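Local coordinates for alpha,alpha-trehalose-phosphate synthase (UDP-forming) (Burkholderia multivorans, PDB 5UOF), which is a member of glycosyltransferase family 20, a family of enzymes with the two-domain GT-B architecture, at residues F359-G365 / E380-D386; I242-V247 / M356-R360; R265-V271 / R300-I306. One frame throughout, in Å; residues are numbered along the deposited sequence. Where two conformers were deposited one is given.

Contact 1 (F359-G365 / E380-D386); sequences FRMSQVG and EYVASQD. With NA (sodium ion), chain C; EDO (1,2-ethanediol), chain E.
Q385 OE1 joins the carbonyl oxygens of R360 and S362 on a sodium ion, binding it at 2.3 Å, and two waters complete the five ligands. Glutamine suits this place because its amide works at both ends: OE1 also accepts from the backbone N of G391, while NE2 donates to F359 O at 2.9 Å and to Y381 O. The bend at chi2 (-55°) folds the chain back so that NE2 stands above the F359 carbonyl plane, and S362 OG reaches that oxygen from the opposite face. S362 OG in turn accepts from Y381 OH at 2.9 Å. R360 stretches out to S384 O, with NH1 and that oxygen 2.9 Å apart in a bent bond of 141°, while D386 CA lies over one guanidinium face, toward its rim. The R360 NH2 to D386 OD2 salt bridge is long, 3.6 Å, and a water bridges R360 NE to OD2; D386 OD1 accepts from A388 N. Among the rings, Y381 turns its edge to the face of F359, planes at 63°. G365 CA sits 3.4 Å from the Y381 ring centroid, a CH-pi contact; glycine, with only hydrogens on CA, lets the backbone lie this close. The contact packs the last turn of helix 352-361, and strand 364-367 after it, against helix 376-384 of a Rossmann-like beta-alpha-beta unit, with sodium joining Q385, which follows S384, to R360 and S362.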
loop_
_atom_site.group_PDB
_atom_site.type_symbol
_atom_site.label_atom_id
_atom_site.label_comp_id
_atom_site.label_asym_id
_atom_site.label_seq_id
_atom_site.Cartn_x
_atom_site.Cartn_y
_atom_site.Cartn_z
ATOM N N PHE A 359 -13.822 -28.032 11.516
ATOM C CA PHE A 359 -13.061 -27.168 12.413
ATOM C C PHE A 359 -12.947 -27.796 13.794
ATOM O O PHE A 359 -11.876 -27.781 14.411
ATOM C CB PHE A 359 -13.730 -25.795 12.542
ATOM C CG PHE A 359 -13.694 -24.955 11.293
ATOM C CD1 PHE A 359 -12.768 -25.187 10.294
ATOM C CD2 PHE A 359 -14.609 -23.917 11.134
ATOM C CE1 PHE A 359 -12.743 -24.388 9.153
ATOM C CE2 PHE A 359 -14.589 -23.120 10.009
ATOM C CZ PHE A 359 -13.664 -23.358 9.011
ATOM N N ARG A 360 -14.045 -28.339 14.305
ATOM C CA ARG A 360 -13.995 -28.881 15.658
ATOM C C ARG A 360 -13.024 -30.055 15.741
ATOM O O ARG A 360 -12.300 -30.196 16.731
ATOM C CB ARG A 360 -15.389 -29.300 16.121
ATOM C CG ARG A 360 -15.448 -29.690 17.619
ATOM C CD ARG A 360 -16.912 -29.838 18.031
ATOM N NE ARG A 360 -17.158 -30.064 19.465
ATOM C CZ ARG A 360 -17.509 -29.112 20.335
ATOM N NH1 ARG A 360 -17.623 -27.847 19.948
ATOM N NH2 ARG A 360 -17.770 -29.429 21.600
ATOM N N MET A 361 -12.986 -30.900 14.705
ATOM C CA MET A 361 -12.098 -32.065 14.660
ATOM C C MET A 361 -10.638 -31.651 14.617
ATOM O O MET A 361 -9.764 -32.353 15.138
ATOM C CB MET A 361 -12.417 -32.911 13.422
ATOM C CG MET A 361 -11.522 -34.123 13.217
ATOM S SD MET A 361 -11.791 -34.993 11.651
ATOM C CE MET A 361 -13.462 -34.489 11.284
ATOM N N SER A 362 -10.360 -30.526 13.972
ATOM C CA SER A 362 -8.986 -30.135 13.699
ATOM C C SER A 362 -8.273 -29.635 14.956
ATOM O O SER A 362 -8.882 -29.276 15.963
ATOM C CB SER A 362 -8.961 -29.046 12.639
ATOM O OG SER A 362 -9.376 -27.829 13.220
ATOM N N GLN A 363 -6.944 -29.596 14.872
ATOM C CA GLN A 363 -6.116 -29.068 15.943
ATOM C C GLN A 363 -5.620 -27.652 15.686
ATOM O O GLN A 363 -5.230 -26.969 16.641
ATOM C CB GLN A 363 -4.906 -29.982 16.157
ATOM C CG GLN A 363 -5.247 -31.291 16.872
ATOM C CD GLN A 363 -5.957 -32.299 15.986
ATOM O OE1 GLN A 363 -5.736 -32.368 14.773
ATOM N NE2 GLN A 363 -6.825 -33.092 16.598
ATOM N N VAL A 364 -5.593 -27.211 14.428
ATOM C CA VAL A 364 -5.086 -25.889 14.058
ATOM C C VAL A 364 -6.035 -25.312 13.020
ATOM O O VAL A 364 -6.432 -26.003 12.079
ATOM C CB VAL A 364 -3.651 -25.938 13.498
ATOM C CG1 VAL A 364 -3.138 -24.510 13.203
ATOM C CG2 VAL A 364 -2.712 -26.643 14.478
ATOM N N GLY A 365 -6.411 -24.040 13.211
ATOM C CA GLY A 365 -7.067 -23.265 12.182
ATOM C C GLY A 365 -6.043 -22.302 11.612
ATOM O O GLY A 365 -5.436 -21.519 12.343
ATOM N N GLU A 380 -15.391 -18.297 13.250
ATOM C CA GLU A 380 -16.072 -19.587 13.172
ATOM C C GLU A 380 -15.173 -20.717 13.648
ATOM O O GLU A 380 -15.647 -21.665 14.296
ATOM C CB GLU A 380 -16.518 -19.865 11.740
ATOM C CG GLU A 380 -17.609 -18.927 11.258
ATOM C CD GLU A 380 -17.724 -18.872 9.742
ATOM O OE1 GLU A 380 -17.002 -19.616 9.053
ATOM O OE2 GLU A 380 -18.553 -18.088 9.242
ATOM N N TYR A 381 -13.877 -20.641 13.325
ATOM C CA TYR A 381 -12.952 -21.673 13.775
ATOM C C TYR A 381 -12.936 -21.758 15.300
ATOM O O TYR A 381 -13.099 -22.840 15.878
ATOM C CB TYR A 381 -11.537 -21.411 13.229
ATOM C CG TYR A 381 -10.647 -22.544 13.657
ATOM C CD1 TYR A 381 -10.648 -23.739 12.954
ATOM C CD2 TYR A 381 -9.886 -22.452 14.821
ATOM C CE1 TYR A 381 -9.888 -24.813 13.379
ATOM C CE2 TYR A 381 -9.101 -23.518 15.248
ATOM C CZ TYR A 381 -9.119 -24.703 14.522
ATOM O OH TYR A 381 -8.379 -25.780 14.950
ATOM N N VAL A 382 -12.752 -20.620 15.970
ATOM C CA VAL A 382 -12.727 -20.613 17.434
ATOM C C VAL A 382 -14.054 -21.116 17.984
ATOM O O VAL A 382 -14.101 -21.973 18.877
ATOM C CB VAL A 382 -12.407 -19.199 17.951
ATOM C CG1 VAL A 382 -12.572 -19.112 19.472
ATOM C CG2 VAL A 382 -10.996 -18.780 17.532
ATOM N N ALA A 383 -15.159 -20.584 17.450
ATOM C CA ALA A 383 -16.472 -20.936 17.989
ATOM C C ALA A 383 -16.758 -22.429 17.879
ATOM O O ALA A 383 -17.546 -22.973 18.665
ATOM C CB ALA A 383 -17.559 -20.132 17.269
ATOM N N SER A 384 -16.144 -23.108 16.912
ATOM C CA SER A 384 -16.410 -24.523 16.700
ATOM C C SER A 384 -15.694 -25.428 17.702
ATOM O O SER A 384 -16.036 -26.610 17.795
ATOM C CB SER A 384 -15.999 -24.918 15.273
ATOM O OG SER A 384 -16.793 -24.254 14.303
ATOM N N GLN A 385 -14.718 -24.922 18.447
ATOM C CA GLN A 385 -13.841 -25.815 19.198
ATOM C C GLN A 385 -14.514 -26.396 20.431
ATOM O O GLN A 385 -15.359 -25.763 21.074
ATOM C CB GLN A 385 -12.570 -25.082 19.629
ATOM C CG GLN A 385 -11.787 -24.561 18.432
ATOM C CD GLN A 385 -11.472 -25.673 17.444
ATOM O OE1 GLN A 385 -10.877 -26.699 17.809
ATOM N NE2 GLN A 385 -11.901 -25.498 16.198
ATOM N N ASP A 386 -14.103 -27.623 20.771
ATOM C CA ASP A 386 -14.491 -28.219 22.036
ATOM C C ASP A 386 -13.608 -27.596 23.112
ATOM O O ASP A 386 -12.384 -27.724 23.032
ATOM C CB ASP A 386 -14.309 -29.743 21.986
ATOM C CG ASP A 386 -14.868 -30.456 23.221
ATOM O OD1 ASP A 386 -14.843 -29.876 24.334
ATOM O OD2 ASP A 386 -15.349 -31.609 23.083
HETATM NA NA NA C . -10.468 -28.978 17.597
HETATM C C1 EDO E . -8.719 -36.383 13.632
HETATM O O1 EDO E . -7.807 -36.976 12.700
HETATM C C2 EDO E . -8.131 -35.051 14.074
HETATM O O2 EDO E . -6.767 -35.272 14.444
HETATM O O HOH W 1 -16.218 -32.410 20.686
HETATM O O HOH W 2 -11.818 -29.281 19.606
HETATM O O HOH W 3 -8.557 -29.733 19.082
#

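Contact 2 (I242-V247 / M356-R360); sequences IAQAAV and MAFFR. With NA (sodium ion), chain C.
M356 opens the contact by packing on two residues of helix 239-248. Its CB meets CB of A246 at 3.8 Å, while SD lies 3.7 Å from CG2 of I242. The methionine chain doubles back at chi2 (-54°), which carries the sulfur to the I242 branch, and its flexible, polarisable thioether fits well against a branched aliphatic group. The A246 methyl also rests 3.6 Å from M356 O, a carbonyl already engaged by R360 N within its own helix. At A357 the backbones come nearest, with its CA 4.3 Å from that of A246; small side chains on both helices permit this, and A357 CB touches A246 O at 3.7 Å. One turn on from M356, R360 sends its extended chain past A246, whose CB is 4.1 Å from R360 CD. V247 CG2 then covers the centre of one guanidinium face, 3.4 Å from CZ, an apolar methyl on the flat side of a group whose N-H donors point around its rim. NH1 finds its hydrogen-bond partner in S384 O, outside this helix pair. The two short helix segments run almost perpendicular, at 88°, with axes 8.3 Å apart. Helix 376-384 adjoins both, through A383 and S384 on I242 and through E380 and S384 on M356, whereas F358 and F359 of helix 352-361 turn to strand 266-271 and F358 also touches helix 253-262.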
loop_
_atom_site.group_PDB
_atom_site.type_symbol
_atom_site.label_atom_id
_atom_site.label_comp_id
_atom_site.label_asym_id
_atom_site.label_seq_id
_atom_site.Cartn_x
_atom_site.Cartn_y
_atom_site.Cartn_z
ATOM N N ILE A 242 -22.776 -21.758 16.626
ATOM C CA ILE A 242 -21.804 -22.484 15.816
ATOM C C ILE A 242 -21.345 -23.747 16.532
ATOM O O ILE A 242 -21.254 -24.824 15.929
ATOM C CB ILE A 242 -20.629 -21.553 15.458
ATOM C CG1 ILE A 242 -21.110 -20.507 14.441
ATOM C CG2 ILE A 242 -19.445 -22.349 14.927
ATOM C CD1 ILE A 242 -20.147 -19.358 14.208
ATOM N N ALA A 243 -21.050 -23.642 17.830
ATOM C CA ALA A 243 -20.564 -24.811 18.558
ATOM C C ALA A 243 -21.611 -25.915 18.572
ATOM O O ALA A 243 -21.289 -27.096 18.385
ATOM C CB ALA A 243 -20.175 -24.424 19.984
ATOM N N GLN A 244 -22.871 -25.544 18.787
ATOM C CA GLN A 244 -23.950 -26.528 18.789
ATOM C C GLN A 244 -24.084 -27.191 17.424
ATOM O O GLN A 244 -24.267 -28.413 17.328
ATOM C CB GLN A 244 -25.267 -25.860 19.193
ATOM C CG GLN A 244 -26.477 -26.775 19.128
ATOM C CD GLN A 244 -27.798 -26.042 19.366
ATOM O OE1 GLN A 244 -28.017 -24.944 18.853
ATOM N NE2 GLN A 244 -28.679 -26.651 20.149
ATOM N N ALA A 245 -23.985 -26.393 16.350
ATOM C CA ALA A 245 -24.074 -26.945 15.002
ATOM C C ALA A 245 -22.927 -27.904 14.727
ATOM O O ALA A 245 -23.132 -28.976 14.146
ATOM C CB ALA A 245 -24.080 -25.821 13.967
ATOM N N ALA A 246 -21.710 -27.528 15.126
ATOM C CA ALA A 246 -20.560 -28.396 14.909
ATOM C C ALA A 246 -20.788 -29.753 15.565
ATOM O O ALA A 246 -20.586 -30.800 14.937
ATOM C CB ALA A 246 -19.294 -27.724 15.440
ATOM N N VAL A 247 -21.252 -29.753 16.823
ATOM C CA VAL A 247 -21.513 -31.010 17.526
ATOM C C VAL A 247 -22.629 -31.783 16.840
ATOM O O VAL A 247 -22.559 -33.009 16.690
ATOM C CB VAL A 247 -21.857 -30.729 19.001
ATOM C CG1 VAL A 247 -22.448 -31.986 19.687
ATOM C CG2 VAL A 247 -20.612 -30.228 19.729
ATOM N N MET A 356 -18.003 -26.545 10.127
ATOM C CA MET A 356 -17.825 -26.348 11.563
ATOM C C MET A 356 -17.394 -27.647 12.235
ATOM O O MET A 356 -16.511 -27.643 13.105
ATOM C CB MET A 356 -19.108 -25.805 12.204
ATOM C CG MET A 356 -19.684 -24.531 11.532
ATOM S SD MET A 356 -18.474 -23.189 11.406
ATOM C CE MET A 356 -19.301 -22.085 10.269
ATOM N N ALA A 357 -17.991 -28.775 11.826
ATOM C CA ALA A 357 -17.561 -30.067 12.356
ATOM C C ALA A 357 -16.114 -30.374 11.973
ATOM O O ALA A 357 -15.369 -30.952 12.777
ATOM C CB ALA A 357 -18.504 -31.177 11.880
ATOM N N PHE A 358 -15.692 -29.998 10.757
ATOM C CA PHE A 358 -14.281 -30.157 10.402
ATOM C C PHE A 358 -13.406 -29.285 11.292
ATOM O O PHE A 358 -12.335 -29.715 11.737
ATOM C CB PHE A 358 -14.019 -29.781 8.938
ATOM C CG PHE A 358 -14.747 -30.619 7.921
ATOM C CD1 PHE A 358 -15.217 -31.885 8.214
ATOM C CD2 PHE A 358 -14.937 -30.116 6.636
ATOM C CE1 PHE A 358 -15.880 -32.637 7.241
ATOM C CE2 PHE A 358 -15.590 -30.851 5.670
ATOM C CZ PHE A 358 -16.074 -32.109 5.971
ATOM N N PHE A 359 -13.822 -28.032 11.516
ATOM C CA PHE A 359 -13.061 -27.168 12.413
ATOM C C PHE A 359 -12.947 -27.796 13.794
ATOM O O PHE A 359 -11.876 -27.781 14.411
ATOM C CB PHE A 359 -13.730 -25.795 12.542
ATOM C CG PHE A 359 -13.694 -24.955 11.293
ATOM C CD1 PHE A 359 -12.768 -25.187 10.294
ATOM C CD2 PHE A 359 -14.609 -23.917 11.134
ATOM C CE1 PHE A 359 -12.743 -24.388 9.153
ATOM C CE2 PHE A 359 -14.589 -23.120 10.009
ATOM C CZ PHE A 359 -13.664 -23.358 9.011
ATOM N N ARG A 360 -14.045 -28.339 14.305
ATOM C CA ARG A 360 -13.995 -28.881 15.658
ATOM C C ARG A 360 -13.024 -30.055 15.741
ATOM O O ARG A 360 -12.300 -30.196 16.731
ATOM C CB ARG A 360 -15.389 -29.300 16.121
ATOM C CG ARG A 360 -15.448 -29.690 17.619
ATOM C CD ARG A 360 -16.912 -29.838 18.031
ATOM N NE ARG A 360 -17.158 -30.064 19.465
ATOM C CZ ARG A 360 -17.509 -29.112 20.335
ATOM N NH1 ARG A 360 -17.623 -27.847 19.948
ATOM N NH2 ARG A 360 -17.770 -29.429 21.600
HETATM NA NA NA C . -10.468 -28.978 17.597
HETATM O O HOH W 2 -11.818 -29.281 19.606
HETATM O O HOH W 3 -8.557 -29.733 19.082
#

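Contact 3 (R265-V271 / R300-I306); sequences RKLVMSV and RVSLVQI. With EDO (1,2-ethanediol), chain E.
Two neighbouring parallel strands of a Rossmann-like beta-alpha-beta unit meet here, 266-271 and 301-306, linked in the chain through helix 280-293. They lie within the six-stranded parallel sheet of one half of the GT-B fold. Backbone bonds alternate between donors of the two strands: K266 N to R300 O, S302 N to K266 O, V268 N to S302 O, V304 N to V268 O, S270 N to V304 O and I306 N to S270 O. The V268 N to S302 O bond, 2.9 Å long, is almost straight at 179°. Side chains on the face of L267, M269 and V271 interlock with V304 and I306. L267 CD1 reaches V304 CG2 at 3.5 Å, and M269 lies alongside V304 with SD 3.8 Å from CB. Bends at chi2 and chi3 (-65° and -59°) turn the M269 methyl, CE, to within 3.7 Å of I306 CD1; an unbranched, flexible chain can fill such a buried place beside the rigid beta-branched residues. On the other face V268 spreads its two methyls, CG2 to V301 CG2 and CG1 to L303 CD1, each at 3.8 Å. These buried, apolar side chains fill the layer between the sheet and helix 280-293, as L303 does on F287. Further along the same face the packing becomes polar. Q305 NE2 is held by D272 OD1 and I306 O, while S270 OG lies 2.7 Å from Q305 OE1 in a hydrogen bond, with Y366 O a second oxygen within bonding distance of the same hydroxyl.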
loop_
_atom_site.group_PDB
_atom_site.type_symbol
_atom_site.label_atom_id
_atom_site.label_comp_id
_atom_site.label_asym_id
_atom_site.label_seq_id
_atom_site.Cartn_x
_atom_site.Cartn_y
_atom_site.Cartn_z
ATOM N N ARG A 265 -3.658 -38.786 12.349
ATOM C CA ARG A 265 -2.826 -37.617 12.123
ATOM C C ARG A 265 -3.526 -36.358 12.620
ATOM O O ARG A 265 -4.758 -36.274 12.641
ATOM C CB ARG A 265 -2.503 -37.472 10.636
ATOM C CG ARG A 265 -1.714 -38.638 10.102
ATOM C CD ARG A 265 -1.384 -38.483 8.640
ATOM N NE ARG A 265 -0.736 -39.699 8.164
ATOM C CZ ARG A 265 -1.284 -40.550 7.309
ATOM N NH1 ARG A 265 -2.487 -40.304 6.804
ATOM N NH2 ARG A 265 -0.615 -41.637 6.944
ATOM N N LYS A 266 -2.722 -35.366 13.007
ATOM C CA LYS A 266 -3.245 -34.037 13.298
ATOM C C LYS A 266 -3.746 -33.379 12.019
ATOM O O LYS A 266 -3.310 -33.704 10.915
ATOM C CB LYS A 266 -2.166 -33.161 13.935
ATOM C CG LYS A 266 -1.547 -33.729 15.202
ATOM C CD LYS A 266 -2.396 -33.464 16.422
ATOM C CE LYS A 266 -1.652 -33.885 17.693
ATOM N NZ LYS A 266 -2.372 -33.484 18.937
ATOM N N LEU A 267 -4.679 -32.443 12.182
ATOM C CA LEU A 267 -5.370 -31.812 11.070
ATOM C C LEU A 267 -5.252 -30.301 11.197
ATOM O O LEU A 267 -5.620 -29.732 12.234
ATOM C CB LEU A 267 -6.844 -32.233 11.036
ATOM C CG LEU A 267 -7.768 -31.461 10.086
ATOM C CD1 LEU A 267 -7.350 -31.662 8.639
ATOM C CD2 LEU A 267 -9.223 -31.894 10.287
ATOM N N VAL A 268 -4.723 -29.664 10.149
ATOM C CA VAL A 268 -4.730 -28.209 9.998
ATOM C C VAL A 268 -5.808 -27.869 8.976
ATOM O O VAL A 268 -5.798 -28.402 7.860
ATOM C CB VAL A 268 -3.356 -27.685 9.546
ATOM C CG1 VAL A 268 -3.361 -26.157 9.440
ATOM C CG2 VAL A 268 -2.274 -28.149 10.509
ATOM N N MET A 269 -6.751 -27.002 9.349
ATOM C CA MET A 269 -7.850 -26.617 8.468
ATOM C C MET A 269 -7.631 -25.201 7.966
ATOM O O MET A 269 -7.189 -24.328 8.721
ATOM C CB MET A 269 -9.209 -26.676 9.184
ATOM C CG MET A 269 -9.802 -28.063 9.340
ATOM S SD MET A 269 -10.250 -28.863 7.787
ATOM C CE MET A 269 -11.415 -27.683 7.133
ATOM N N SER A 270 -7.980 -24.981 6.702
ATOM C CA SER A 270 -7.849 -23.687 6.041
ATOM C C SER A 270 -8.978 -23.607 5.018
ATOM O O SER A 270 -9.198 -24.561 4.265
ATOM C CB SER A 270 -6.464 -23.565 5.384
ATOM O OG SER A 270 -6.247 -22.303 4.778
ATOM N N VAL A 271 -9.724 -22.498 5.014
ATOM C CA VAL A 271 -10.892 -22.352 4.145
ATOM C C VAL A 271 -10.865 -20.935 3.588
ATOM O O VAL A 271 -10.945 -19.969 4.356
ATOM C CB VAL A 271 -12.224 -22.603 4.879
ATOM C CG1 VAL A 271 -13.380 -22.469 3.921
ATOM C CG2 VAL A 271 -12.257 -23.993 5.525
ATOM N N ARG A 300 2.507 -37.139 10.143
ATOM C CA ARG A 300 1.789 -37.008 11.397
ATOM C C ARG A 300 0.825 -35.833 11.408
ATOM O O ARG A 300 0.156 -35.609 12.421
ATOM C CB ARG A 300 2.774 -36.875 12.564
ATOM C CG ARG A 300 3.685 -38.097 12.709
ATOM C CD ARG A 300 4.427 -38.078 14.033
ATOM N NE ARG A 300 3.578 -38.504 15.143
ATOM C CZ ARG A 300 3.642 -39.703 15.715
ATOM N NH1 ARG A 300 2.830 -40.007 16.720
ATOM N NH2 ARG A 300 4.524 -40.599 15.287
ATOM N N VAL A 301 0.755 -35.067 10.322
ATOM C CA VAL A 301 -0.162 -33.938 10.206
ATOM C C VAL A 301 -0.493 -33.777 8.732
ATOM O O VAL A 301 0.320 -34.091 7.859
ATOM C CB VAL A 301 0.451 -32.641 10.800
ATOM C CG1 VAL A 301 1.757 -32.291 10.097
ATOM C CG2 VAL A 301 -0.521 -31.471 10.714
ATOM N N SER A 302 -1.700 -33.299 8.453
ATOM C CA SER A 302 -2.108 -32.970 7.097
ATOM C C SER A 302 -2.788 -31.613 7.082
ATOM O O SER A 302 -3.491 -31.237 8.021
ATOM C CB SER A 302 -3.083 -34.003 6.516
ATOM O OG SER A 302 -2.442 -35.250 6.322
ATOM N N LEU A 303 -2.587 -30.896 5.990
ATOM C CA LEU A 303 -3.267 -29.633 5.758
ATOM C C LEU A 303 -4.423 -29.882 4.799
ATOM O O LEU A 303 -4.226 -30.448 3.724
ATOM C CB LEU A 303 -2.297 -28.593 5.181
ATOM C CG LEU A 303 -2.935 -27.325 4.592
ATOM C CD1 LEU A 303 -3.662 -26.534 5.673
ATOM C CD2 LEU A 303 -1.835 -26.465 3.931
ATOM N N VAL A 304 -5.632 -29.495 5.204
ATOM C CA VAL A 304 -6.795 -29.511 4.328
ATOM C C VAL A 304 -7.105 -28.065 3.974
ATOM O O VAL A 304 -7.447 -27.268 4.854
ATOM C CB VAL A 304 -7.999 -30.198 4.993
ATOM C CG1 VAL A 304 -9.267 -29.988 4.160
ATOM C CG2 VAL A 304 -7.742 -31.679 5.130
ATOM N N GLN A 305 -6.960 -27.721 2.697
ATOM C CA GLN A 305 -7.324 -26.405 2.173
ATOM C C GLN A 305 -8.592 -26.559 1.348
ATOM O O GLN A 305 -8.587 -27.239 0.316
ATOM C CB GLN A 305 -6.204 -25.810 1.319
ATOM C CG GLN A 305 -6.606 -24.497 0.632
ATOM C CD GLN A 305 -6.697 -23.349 1.605
ATOM O OE1 GLN A 305 -5.720 -23.030 2.278
ATOM N NE2 GLN A 305 -7.875 -22.722 1.696
ATOM N N ILE A 306 -9.672 -25.934 1.805
ATOM C CA ILE A 306 -10.930 -25.912 1.081
ATOM C C ILE A 306 -11.050 -24.544 0.433
ATOM O O ILE A 306 -10.780 -23.522 1.072
ATOM C CB ILE A 306 -12.117 -26.202 2.014
ATOM C CG1 ILE A 306 -12.024 -27.648 2.517
ATOM C CG2 ILE A 306 -13.459 -25.951 1.299
ATOM C CD1 ILE A 306 -12.914 -27.938 3.707
HETATM C C1 EDO E . -8.719 -36.383 13.632
HETATM O O1 EDO E . -7.807 -36.976 12.700
HETATM C C2 EDO E . -8.131 -35.051 14.074
HETATM O O2 EDO E . -6.767 -35.272 14.444
#

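Helix 352-361 ties contact 1 to contact 2, which share F359 and R360 and have centres about 7 Å apart. S384 OG of the first lies 3.3 Å from I242 CG2 of the second. The sodium ion touches both through R360 O, with S362 and Q385 supplied by contact 1 alone. Contact 3 is about 11 Å from contact 1, centre to centre, and joins it through the sheet: strands 266-271 and 364-367 are neighbours, and V364 O lies 2.9 Å from M269 N. Contacts 2 and 3 are about 16 Å apart between centres, yet F359 CE1 reaches V271 CG2 at 3.7 Å. Helix packing, metal site and sheet thus form one continuous region.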